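Cellulose-binding protein (Saccharophagus degradans, PDB 2YHG) probably binds polysaccharide and may hydrolyse glycosyl bonds as a longer protein, of which this part comprises a nucleoside hydrolase-like and a C-terminal domain. Local coordinates at residues Ser46-Leu51 / Gly231-Asn236; Leu359-Ser364 / Ile414-Arg419; Arg30-Thr35 / Ser131-Ala136. All coordinates share one frame; numbering follows the deposited sequence.

Contact 1: Ser46-Leu51 / Gly231-Asn236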
loop_
_atom_site.group_PDB
_atom_site.type_symbol
_atom_site.label_atom_id
_atom_site.label_comp_id
_atom_site.label_asym_id
_atom_site.label_seq_id
_atom_site.Cartn_x
_atom_site.Cartn_y
_atom_site.Cartn_z
ATOM N N SER A 46 6.436 -5.371 -9.669
ATOM C CA SER A 46 5.656 -4.548 -8.769
ATOM C C SER A 46 5.078 -3.338 -9.478
ATOM O O SER A 46 3.925 -2.979 -9.218
ATOM C CB SER A 46 6.532 -4.108 -7.590
ATOM O OG SER A 46 6.875 -5.216 -6.748
ATOM N N LEU A 47 5.866 -2.679 -10.333
ATOM C CA LEU A 47 5.341 -1.518 -11.022
ATOM C C LEU A 47 4.186 -1.903 -11.943
ATOM O O LEU A 47 3.206 -1.162 -12.024
ATOM C CB LEU A 47 6.438 -0.778 -11.755
ATOM C CG LEU A 47 5.960 0.507 -12.450
ATOM C CD1 LEU A 47 5.297 1.476 -11.476
ATOM C CD2 LEU A 47 7.123 1.169 -13.200
ATOM N N VAL A 48 4.275 -3.045 -12.623
ATOM C CA VAL A 48 3.157 -3.476 -13.461
ATOM C C VAL A 48 1.886 -3.636 -12.628
ATOM O O VAL A 48 0.821 -3.149 -13.023
ATOM C CB VAL A 48 3.520 -4.768 -14.217
ATOM C CG1 VAL A 48 2.255 -5.357 -14.883
ATOM C CG2 VAL A 48 4.612 -4.488 -15.270
ATOM N N ARG A 49 1.983 -4.310 -11.487
ATOM C CA ARG A 49 0.798 -4.461 -10.645
ATOM C C ARG A 49 0.277 -3.106 -10.176
ATOM O O ARG A 49 -0.930 -2.830 -10.238
ATOM C CB ARG A 49 1.047 -5.367 -9.447
ATOM C CG ARG A 49 -0.244 -5.631 -8.680
ATOM C CD ARG A 49 -0.056 -6.225 -7.310
ATOM N NE ARG A 49 0.672 -7.505 -7.346
ATOM C CZ ARG A 49 0.156 -8.713 -7.204
ATOM N NH1 ARG A 49 -1.104 -8.904 -6.861
ATOM N NH2 ARG A 49 0.953 -9.758 -7.344
ATOM N N GLN A 50 1.173 -2.225 -9.736
ATOM C CA GLN A 50 0.728 -0.912 -9.281
ATOM C C GLN A 50 -0.013 -0.202 -10.422
ATOM O O GLN A 50 -1.034 0.475 -10.180
ATOM C CB GLN A 50 1.892 -0.074 -8.787
ATOM C CG GLN A 50 1.598 1.394 -8.514
ATOM C CD GLN A 50 0.653 1.661 -7.355
ATOM O OE1 GLN A 50 1.105 2.031 -6.266
ATOM N NE2 GLN A 50 -0.641 1.496 -7.574
ATOM N N LEU A 51 0.479 -0.295 -11.635
ATOM C CA LEU A 51 -0.164 0.419 -12.741
ATOM C C LEU A 51 -1.570 -0.074 -13.031
ATOM O O LEU A 51 -2.454 0.742 -13.268
ATOM C CB LEU A 51 0.724 0.419 -13.969
ATOM C CG LEU A 51 2.001 1.260 -13.819
ATOM C CD1 LEU A 51 2.874 0.998 -15.039
ATOM C CD2 LEU A 51 1.701 2.705 -13.678
ATOM N N GLY A 231 1.673 -7.471 -19.661
ATOM C CA GLY A 231 2.183 -8.778 -19.315
ATOM C C GLY A 231 3.566 -9.043 -19.887
ATOM O O GLY A 231 4.406 -9.669 -19.245
ATOM N N ALA A 232 3.828 -8.506 -21.075
ATOM C CA ALA A 232 5.091 -8.720 -21.755
ATOM C C ALA A 232 6.256 -7.980 -21.062
ATOM O O ALA A 232 7.420 -8.281 -21.323
ATOM C CB ALA A 232 4.975 -8.302 -23.213
ATOM N N VAL A 233 5.964 -6.986 -20.227
ATOM C CA VAL A 233 7.011 -6.313 -19.453
ATOM C C VAL A 233 7.010 -6.720 -17.968
ATOM O O VAL A 233 7.702 -6.101 -17.154
ATOM C CB VAL A 233 6.942 -4.769 -19.616
ATOM C CG1 VAL A 233 7.174 -4.361 -21.059
ATOM C CG2 VAL A 233 5.648 -4.211 -19.088
ATOM N N TYR A 234 6.277 -7.778 -17.634
ATOM C CA TYR A 234 6.298 -8.377 -16.291
ATOM C C TYR A 234 7.288 -9.528 -16.335
ATOM O O TYR A 234 6.989 -10.568 -16.917
ATOM C CB TYR A 234 4.899 -8.856 -15.917
ATOM C CG TYR A 234 4.783 -9.332 -14.487
ATOM C CD1 TYR A 234 5.266 -10.552 -14.099
ATOM C CD2 TYR A 234 4.158 -8.560 -13.493
ATOM C CE1 TYR A 234 5.216 -10.999 -12.791
ATOM C CE2 TYR A 234 4.088 -9.000 -12.160
ATOM C CZ TYR A 234 4.615 -10.211 -11.823
ATOM O OH TYR A 234 4.629 -10.672 -10.545
ATOM N N PRO A 235 8.484 -9.382 -15.771
ATOM C CA PRO A 235 9.499 -10.425 -15.954
ATOM C C PRO A 235 9.283 -11.592 -14.994
ATOM O O PRO A 235 8.584 -11.444 -13.985
ATOM C CB PRO A 235 10.788 -9.704 -15.606
ATOM C CG PRO A 235 10.355 -8.679 -14.565
ATOM C CD PRO A 235 9.031 -8.206 -15.070
ATOM N N ASN A 236 9.910 -12.721 -15.292
ATOM C CA ASN A 236 9.941 -13.827 -14.364
ATOM C C ASN A 236 10.673 -13.439 -13.082
ATOM O O ASN A 236 11.576 -12.603 -13.058
ATOM C CB ASN A 236 10.665 -15.012 -14.996
ATOM C CG ASN A 236 9.847 -15.725 -16.023
ATOM O OD1 ASN A 236 8.642 -15.540 -16.140
ATOM N ND2 ASN A 236 10.492 -16.623 -16.739
#
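Val-48 meets both Val-233 and Tyr-234, joining a helix of the nucleoside hydrolase-like domain to the loop that leaves helix 228-232. The domain has an alpha/beta fold around a parallel sheet, and helix 42-52 follows the strand 30-35 of that sheet directly. Val-48 offers a worked example of one beta-branched residue serving two neighbours at once, its two methyls dividing the work. The apolar part consists of these two touches. CG2 of Val-48 lies 4.0 Å from CG2 of Val-233, the two side chains set at a slant to one another. CG1 and CB of the valine meet the Tyr-234 ring at its edge rather than over a face, with CG1 in the ring plane and 4.0 Å from CD2 of the tyrosine. Placing CG1 opposite the backbone N (chi1 169°) is what turns this methyl to the ring and leaves CG2 for Val-233. Helix 77-93 packs on the same region: Arg-81 and Ala-85 touch Val-233, and Ile-82 touches Leu-47.

Polar bonds do not cross between the two segments; they fix the pieces from outside. The OH of Tyr-234 is hydrogen-bonded to Glu-242 OE2, while the other oxygen of that carboxylate forms a salt bridge with NE of Arg-49. Glu-242 therefore ties the tyrosine to the helix and probably limits how far the ring can shift along Val-48. The carbonyl O of Tyr-234 accepts from NE2 of Gln-225, a residue of a magnesium site. Within the loop the N of Tyr-234 bonds to the carbonyl O of Gly-231 at 3.1 Å, and the ring then presents CD2 at 3.9 Å from CB of Val-48.

Contact 2: Leu359-Ser364 / Ile414-Arg419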
loop_
_atom_site.group_PDB
_atom_site.type_symbol
_atom_site.label_atom_id
_atom_site.label_comp_id
_atom_site.label_asym_id
_atom_site.label_seq_id
_atom_site.Cartn_x
_atom_site.Cartn_y
_atom_site.Cartn_z
ATOM N N LEU A 359 -25.403 -4.456 11.932
ATOM C CA LEU A 359 -24.596 -4.023 10.786
ATOM C C LEU A 359 -25.163 -4.717 9.559
ATOM O O LEU A 359 -25.124 -5.929 9.453
ATOM C CB LEU A 359 -23.121 -4.374 10.976
ATOM C CG LEU A 359 -22.403 -3.729 12.167
ATOM C CD1 LEU A 359 -20.983 -4.299 12.303
ATOM C CD2 LEU A 359 -22.392 -2.222 12.099
ATOM N N ASP A 360 -25.743 -3.924 8.676
ATOM C CA ASP A 360 -26.520 -4.443 7.569
ATOM C C ASP A 360 -25.876 -4.029 6.255
ATOM O O ASP A 360 -25.821 -2.848 5.955
ATOM C CB ASP A 360 -27.951 -3.879 7.667
ATOM C CG ASP A 360 -28.890 -4.469 6.679
ATOM O OD1 ASP A 360 -28.470 -5.254 5.805
ATOM O OD2 ASP A 360 -30.085 -4.115 6.790
ATOM N N ALA A 361 -25.370 -5.019 5.522
ATOM C CA ALA A 361 -24.713 -4.785 4.252
ATOM C C ALA A 361 -25.654 -4.929 3.062
ATOM O O ALA A 361 -25.182 -4.925 1.908
ATOM C CB ALA A 361 -23.516 -5.730 4.101
ATOM N N SER A 362 -26.953 -5.033 3.290
ATOM C CA SER A 362 -27.910 -4.948 2.170
ATOM C C SER A 362 -27.682 -3.621 1.354
ATOM O O SER A 362 -27.492 -2.568 1.818
ATOM C CB SER A 362 -29.353 -5.026 2.755
ATOM O OG SER A 362 -29.496 -6.171 3.513
ATOM N N GLY A 363 -27.933 -3.545 0.060
ATOM C CA GLY A 363 -27.467 -2.250 -0.422
ATOM C C GLY A 363 -26.223 -2.401 -1.290
ATOM O O GLY A 363 -25.791 -1.496 -2.006
ATOM N N SER A 364 -25.312 -3.311 -0.603
ATOM C CA SER A 364 -24.119 -3.676 -1.348
ATOM C C SER A 364 -24.570 -4.145 -2.728
ATOM O O SER A 364 -25.677 -4.642 -2.891
ATOM C CB SER A 364 -23.353 -4.781 -0.634
ATOM O OG SER A 364 -22.850 -4.390 0.642
ATOM N N ILE A 414 -14.800 -4.708 13.461
ATOM C CA ILE A 414 -15.610 -5.677 12.753
ATOM C C ILE A 414 -15.390 -5.494 11.277
ATOM O O ILE A 414 -15.494 -4.376 10.783
ATOM C CB ILE A 414 -17.096 -5.522 13.103
ATOM C CG1 ILE A 414 -17.331 -5.576 14.621
ATOM C CG2 ILE A 414 -17.910 -6.547 12.342
ATOM C CD1 ILE A 414 -16.970 -6.899 15.271
ATOM N N LEU A 415 -15.067 -6.555 10.555
ATOM C CA LEU A 415 -14.833 -6.484 9.135
ATOM C C LEU A 415 -15.900 -7.181 8.318
ATOM O O LEU A 415 -16.176 -8.371 8.524
ATOM C CB LEU A 415 -13.480 -7.091 8.801
ATOM C CG LEU A 415 -13.069 -7.013 7.339
ATOM C CD1 LEU A 415 -12.929 -5.571 6.861
ATOM C CD2 LEU A 415 -11.773 -7.819 7.094
ATOM N N LEU A 416 -16.476 -6.459 7.361
ATOM C CA LEU A 416 -17.253 -7.080 6.293
ATOM C C LEU A 416 -16.291 -7.411 5.157
ATOM O O LEU A 416 -15.610 -6.529 4.632
ATOM C CB LEU A 416 -18.299 -6.116 5.751
ATOM C CG LEU A 416 -19.047 -6.609 4.510
ATOM C CD1 LEU A 416 -19.902 -7.827 4.803
ATOM C CD2 LEU A 416 -19.835 -5.446 3.882
ATOM N N THR A 417 -16.268 -8.671 4.745
ATOM C CA THR A 417 -15.677 -9.083 3.494
ATOM C C THR A 417 -16.801 -9.505 2.553
ATOM O O THR A 417 -17.600 -10.383 2.876
ATOM C CB THR A 417 -14.685 -10.254 3.697
ATOM O OG1 THR A 417 -13.649 -9.849 4.577
ATOM C CG2 THR A 417 -14.049 -10.670 2.370
ATOM N N LEU A 418 -16.859 -8.830 1.426
ATOM C CA LEU A 418 -17.825 -9.077 0.395
ATOM C C LEU A 418 -17.084 -9.836 -0.735
ATOM O O LEU A 418 -16.005 -9.429 -1.122
ATOM C CB LEU A 418 -18.331 -7.702 -0.039
ATOM C CG LEU A 418 -19.559 -7.609 -0.910
ATOM C CD1 LEU A 418 -20.784 -8.218 -0.237
ATOM C CD2 LEU A 418 -19.846 -6.187 -1.315
ATOM N N ARG A 419 -17.693 -10.882 -1.292
ATOM C CA ARG A 419 -17.064 -11.675 -2.351
ATOM C C ARG A 419 -18.097 -11.944 -3.410
ATOM O O ARG A 419 -19.194 -12.449 -3.087
ATOM C CB ARG A 419 -16.568 -13.014 -1.783
ATOM C CG ARG A 419 -15.902 -13.937 -2.790
ATOM C CD ARG A 419 -15.577 -15.276 -2.173
ATOM N NE ARG A 419 -16.785 -16.074 -2.068
ATOM C CZ ARG A 419 -17.047 -16.936 -1.111
#
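Leu-359 begins the meeting of strand 356-360 with strand 411-420, its CD1 methyl lying 3.8 Å from CG2 of Ile-414. The two side chains meet at a slant, and CG2 of Ile-414, anti to the isoleucine's own backbone N, is the branch turned to the leucine. Trp-376, Val-401 and Val-432 also touch Leu-359, so this end of the contact is part of a wider apolar interior.

Asp-360 has no role across the contact but shapes the chain that follows. Its OD1 accepts twice: from OG of Ser-362 at 2.7 Å on the syn lone pair, and from the N of Ser-362 at 2.9 Å, from above the carboxylate plane. The second bond makes an Asx turn as the strand ends. Ala-361 then directs its CB at the opposite strand, where it comes to 3.7 Å from CD2 of Leu-416, with Trp-376 as another neighbour.

From Ala-361 to Ser-364 the backbone makes a tight turn, with Gly-363 at phi 109° and psi -46°. The carbonyl O of Ala-361 is gripped twice by Ser-364: by N at 3.0 Å, and by OG at 2.7 Å, in the carbonyl plane on a lone pair. OG is also hydrogen-bonded to the N of Val-337. CB of Ser-364 lies 3.8 Å from CD2 of Leu-418, a touch to be taken with caution, as Leu-418 is modelled in two conformers.

Ile-414, Leu-416 and Leu-418, alternate residues of strand 411-420, thus meet the other segment, and no hydrogen bond spans the gap. This is the way of a beta-sandwich, here the C-terminal domain, whose three-stranded and four-stranded sheets pack face to face through apolar side chains.

Contact 3: Arg30-Thr35 / Ser131-Ala136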
loop_
_atom_site.group_PDB
_atom_site.type_symbol
_atom_site.label_atom_id
_atom_site.label_comp_id
_atom_site.label_asym_id
_atom_site.label_seq_id
_atom_site.Cartn_x
_atom_site.Cartn_y
_atom_site.Cartn_z
ATOM N N ARG A 30 -2.509 9.039 -1.358
ATOM C CA ARG A 30 -1.440 9.636 -2.148
ATOM C C ARG A 30 -0.170 8.841 -1.923
ATOM O O ARG A 30 0.264 8.689 -0.777
ATOM C CB ARG A 30 -1.221 11.073 -1.701
ATOM C CG ARG A 30 -2.456 11.985 -1.824
ATOM C CD ARG A 30 -2.201 13.351 -1.239
ATOM N NE ARG A 30 -1.149 14.045 -1.970
ATOM C CZ ARG A 30 -0.492 15.099 -1.506
ATOM N NH1 ARG A 30 -0.720 15.540 -0.259
ATOM N NH2 ARG A 30 0.399 15.694 -2.258
ATOM N N VAL A 31 0.477 8.444 -3.004
ATOM C CA VAL A 31 1.659 7.589 -2.890
ATOM C C VAL A 31 2.705 7.988 -3.920
ATOM O O VAL A 31 2.390 8.248 -5.092
ATOM C CB VAL A 31 1.298 6.098 -3.058
ATOM C CG1 VAL A 31 2.534 5.217 -2.773
ATOM C CG2 VAL A 31 0.172 5.681 -2.151
ATOM N N ILE A 32 3.972 7.997 -3.483
ATOM C CA ILE A 32 5.123 8.191 -4.313
ATOM C C ILE A 32 6.015 6.966 -4.075
ATOM O O ILE A 32 6.342 6.662 -2.930
ATOM C CB ILE A 32 5.872 9.463 -3.884
ATOM C CG1 ILE A 32 5.022 10.700 -4.182
ATOM C CG2 ILE A 32 7.255 9.531 -4.519
ATOM C CD1 ILE A 32 5.528 11.960 -3.504
ATOM N N HIS A 33 6.478 6.335 -5.152
ATOM C CA HIS A 33 7.388 5.202 -5.048
ATOM C C HIS A 33 8.773 5.602 -5.465
ATOM O O HIS A 33 8.974 6.266 -6.480
ATOM C CB HIS A 33 6.926 4.046 -5.898
ATOM C CG HIS A 33 5.610 3.529 -5.490
ATOM N ND1 HIS A 33 5.374 3.103 -4.201
ATOM C CD2 HIS A 33 4.466 3.337 -6.194
ATOM C CE1 HIS A 33 4.128 2.659 -4.153
ATOM N NE2 HIS A 33 3.547 2.805 -5.336
ATOM N N THR A 34 9.758 5.139 -4.694
ATOM C CA THR A 34 11.153 5.181 -5.112
ATOM C C THR A 34 11.638 3.754 -5.265
ATOM O O THR A 34 11.286 2.888 -4.454
ATOM C CB THR A 34 12.042 6.011 -4.150
ATOM O OG1 THR A 34 12.440 5.262 -2.971
ATOM C CG2 THR A 34 11.371 7.307 -3.710
ATOM N N THR A 35 12.360 3.467 -6.344
ATOM C CA THR A 35 12.640 2.080 -6.720
ATOM C C THR A 35 14.031 1.961 -7.330
ATOM O O THR A 35 14.413 2.761 -8.224
ATOM C CB THR A 35 11.569 1.520 -7.702
ATOM O OG1 THR A 35 12.062 0.315 -8.301
ATOM C CG2 THR A 35 11.229 2.493 -8.844
ATOM N N SER A 131 13.792 14.038 -5.343
ATOM C CA SER A 131 13.737 14.610 -4.020
ATOM C C SER A 131 12.899 15.879 -4.043
ATOM O O SER A 131 12.098 16.113 -3.158
ATOM C CB SER A 131 15.139 14.815 -3.423
ATOM O OG SER A 131 15.912 15.762 -4.120
ATOM N N ASN A 132 13.099 16.693 -5.067
ATOM C CA ASN A 132 12.287 17.900 -5.180
ATOM C C ASN A 132 10.819 17.553 -5.400
ATOM O O ASN A 132 9.951 18.292 -4.901
ATOM C CB ASN A 132 12.791 18.786 -6.325
ATOM C CG ASN A 132 14.066 19.510 -6.001
ATOM O OD1 ASN A 132 14.443 19.653 -4.831
ATOM N ND2 ASN A 132 14.750 19.981 -7.036
ATOM N N LEU A 133 10.512 16.493 -6.127
ATOM C CA LEU A 133 9.135 16.068 -6.340
ATOM C C LEU A 133 8.476 15.720 -5.008
ATOM O O LEU A 133 7.325 16.093 -4.746
ATOM C CB LEU A 133 9.120 14.884 -7.328
ATOM C CG LEU A 133 7.758 14.257 -7.683
ATOM C CD1 LEU A 133 7.906 13.397 -8.905
ATOM C CD2 LEU A 133 7.204 13.357 -6.550
ATOM N N ILE A 134 9.189 15.017 -4.128
ATOM C CA ILE A 134 8.680 14.696 -2.836
ATOM C C ILE A 134 8.383 15.961 -2.045
ATOM O O ILE A 134 7.341 16.073 -1.394
ATOM C CB ILE A 134 9.619 13.724 -2.085
ATOM C CG1 ILE A 134 9.657 12.385 -2.782
ATOM C CG2 ILE A 134 9.219 13.589 -0.633
ATOM C CD1 ILE A 134 10.788 11.487 -2.333
ATOM N N ILE A 135 9.326 16.901 -2.008
ATOM C CA ILE A 135 9.088 18.160 -1.298
ATOM C C ILE A 135 7.795 18.829 -1.795
ATOM O O ILE A 135 6.957 19.261 -1.000
ATOM C CB ILE A 135 10.276 19.119 -1.409
ATOM C CG1 ILE A 135 11.528 18.512 -0.749
ATOM C CG2 ILE A 135 9.945 20.472 -0.788
ATOM C CD1 ILE A 135 12.773 19.328 -0.936
ATOM N N ALA A 136 7.666 18.920 -3.111
ATOM C CA ALA A 136 6.511 19.605 -3.674
ATOM C C ALA A 136 5.215 18.911 -3.313
ATOM O O ALA A 136 4.193 19.552 -3.032
ATOM C CB ALA A 136 6.647 19.735 -5.174
#
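Thr-34 divides its two branches between a hydrogen bond and the helix facing it: OG1 is bonded to the carbonyl O of Thr-149 in the adjacent strand, while CG2 approaches CD1 of Ile-134 at 4.4 Å. That methyl contact is loose, and the polar bond on the other branch probably does more to hold the threonine's rotation. The closest packing comes one step back along this face of the strand, at Ile-32, a good illustration of how a branched side chain can engage two successive residues of a helix. Its CD1 reaches CD2 of Leu-133 at 3.7 Å, the two side chains running past each other in opposite senses. A chi1 of -67° puts CG1 of Ile-32 beside the backbone N and leaves CG2 anti to it, where it meets CG1 of Ile-134 at 4.1 Å. Leu-133 and Ile-134 thus receive the two branches of one isoleucine, and between residues 30-35 and 131-136 the contact is apolar.

Arg-30 bonds one residue further along the helix: its NH2 is hydrogen-bonded to the carbonyl O of Ala-137, and its NE forms a salt bridge with Glu-60.

The helix 131-136 runs almost antiparallel to the strand 30-35, at 166° between axes 10.4 Å apart, as expected where a helix covers a parallel sheet. Glu-60 and Ile-63 of strand 58-64 and Val-146 of strand 146-150 border Ile-32 within that sheet, and Ala-160 of helix 155-167 packs beside Ile-134.

Strand 30-35 is the first strand of the parallel sheet, and contact 3 closes the loop from it to helix 129-139. Helix 42-52, the next element, starts the longer loop that contact 1 closes near residue 234. The two loops cross, since their segments alternate along the chain, and a probable hydrogen bond of 2.7 Å between His-33 NE2 and Gln-50 OE1 joins them directly. His-33 projects from the strand on the side away from Ile-32, so helices 42-52 and 129-139 cover opposite faces of the sheet. Contact 2 comes later, in series with both, and closes its own loop between the sheets of the C-terminal domain, its centre 32 Å from that of contact 1.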